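Local coordinates for protein BlEst2 (Bacillus licheniformis, PDB 6WPX) that probably hydrolyses ester bonds as a lipase or esterase of the alpha/beta-hydrolase superfamily, captured here in a propeptide form whose C-terminal domain is autoinhibitory, at residues A175-S178 against G182-K185. Sequence-based numbering, arbitrary orientation.
Sequences AVYS and GFMK
F183 lays one face of its ring over the backbone of S178: CA of S178 stands 4.0 Å from the ring centroid, 25° off the normal, a CH-pi contact displaced toward the rim. With its CG anti to the backbone N (chi1 -165°), the phenyl points back at helix 174-178. S178 CB continues the contact along the ring, 3.8 Å from F183 CE1. Near CD2 and CE2 of the phenyl, on the same side of its plane as S178 CA, Y177 brings CE1 to 3.8 Å from F183 CE2, which lies at the tyrosine edge near its plane. The two rings are inclined at 71° in an oblique pairing. M184 curls its chain through bends at chi2 and chi3, and its SD comes to 3.3 Å from S178 O; that buried carbonyl has no hydrogen-bonding partner in the model. S178 OG turns back to its own helix and donates to A175 O (2.7 Å). M91 of helix 91-109 touches S178, F183 and M184, while M446 of strand 445-456 packs on Y177 and F183. No hydrogen bond crosses between the segments; mainly side-chain packing joins two consecutive helices, 174-178 and 181-191, across a short link beside an antiparallel sheet.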
loop_
_atom_site.group_PDB
_atom_site.type_symbol
_atom_site.label_atom_id
_atom_site.label_comp_id
_atom_site.label_asym_id
_atom_site.label_seq_id
_atom_site.Cartn_x
_atom_site.Cartn_y
_atom_site.Cartn_z
ATOM N N ALA A 175 7.668 -2.990 9.861
ATOM C CA ALA A 175 7.236 -3.530 8.563
ATOM C C ALA A 175 6.420 -2.546 7.778
ATOM O O ALA A 175 6.800 -2.251 6.649
ATOM C CB ALA A 175 6.491 -4.851 8.722
ATOM N N VAL A 176 5.358 -1.966 8.381
ATOM C CA VAL A 176 4.495 -0.961 7.728
ATOM C C VAL A 176 5.299 0.296 7.369
ATOM O O VAL A 176 5.146 0.835 6.277
ATOM C CB VAL A 176 3.211 -0.630 8.560
ATOM C CG1 VAL A 176 2.292 0.333 7.797
ATOM C CG2 VAL A 176 2.444 -1.911 8.920
ATOM N N TYR A 177 6.159 0.745 8.290
ATOM C CA TYR A 177 7.060 1.887 8.126
ATOM C C TYR A 177 7.917 1.699 6.882
ATOM O O TYR A 177 8.107 2.657 6.139
ATOM C CB TYR A 177 7.993 1.958 9.343
ATOM C CG TYR A 177 8.911 3.151 9.370
ATOM C CD1 TYR A 177 10.203 3.080 8.847
ATOM C CD2 TYR A 177 8.529 4.324 10.006
ATOM C CE1 TYR A 177 11.078 4.168 8.934
ATOM C CE2 TYR A 177 9.384 5.414 10.087
ATOM C CZ TYR A 177 10.664 5.327 9.573
ATOM O OH TYR A 177 11.471 6.424 9.713
ATOM N N SER A 178 8.488 0.475 6.699
ATOM C CA SER A 178 9.376 0.175 5.570
ATOM C C SER A 178 8.632 0.157 4.235
ATOM O O SER A 178 9.277 0.175 3.197
ATOM C CB SER A 178 10.133 -1.133 5.783
ATOM O OG SER A 178 9.309 -2.276 5.615
ATOM N N GLY A 182 8.369 6.719 0.167
ATOM C CA GLY A 182 9.628 7.450 0.293
ATOM C C GLY A 182 10.746 6.502 0.686
ATOM O O GLY A 182 11.837 6.557 0.120
ATOM N N PHE A 183 10.469 5.623 1.669
ATOM C CA PHE A 183 11.415 4.613 2.176
ATOM C C PHE A 183 11.710 3.606 1.062
ATOM O O PHE A 183 12.866 3.255 0.846
ATOM C CB PHE A 183 10.786 3.869 3.371
ATOM C CG PHE A 183 11.759 3.060 4.193
ATOM C CD1 PHE A 183 12.110 1.769 3.815
ATOM C CD2 PHE A 183 12.342 3.595 5.342
ATOM C CE1 PHE A 183 13.010 1.017 4.583
ATOM C CE2 PHE A 183 13.231 2.838 6.115
ATOM C CZ PHE A 183 13.545 1.545 5.734
ATOM N N MET A 184 10.669 3.151 0.347
ATOM C CA MET A 184 10.877 2.213 -0.746
ATOM C C MET A 184 11.612 2.843 -1.910
ATOM O O MET A 184 12.367 2.137 -2.559
ATOM C CB MET A 184 9.567 1.536 -1.176
ATOM C CG MET A 184 9.073 0.491 -0.161
ATOM S SD MET A 184 10.281 -0.788 0.253
ATOM C CE MET A 184 10.600 -1.507 -1.356
ATOM N N LYS A 185 11.472 4.176 -2.143
ATOM C CA LYS A 185 12.221 4.844 -3.225
ATOM C C LYS A 185 13.725 4.749 -2.943
ATOM O O LYS A 185 14.507 4.446 -3.842
ATOM C CB LYS A 185 11.772 6.308 -3.399
ATOM C CG LYS A 185 12.499 7.078 -4.518
ATOM C CD LYS A 185 11.910 6.819 -5.889
ATOM C CE LYS A 185 12.649 7.520 -7.007
ATOM N NZ LYS A 185 12.221 8.931 -7.159
#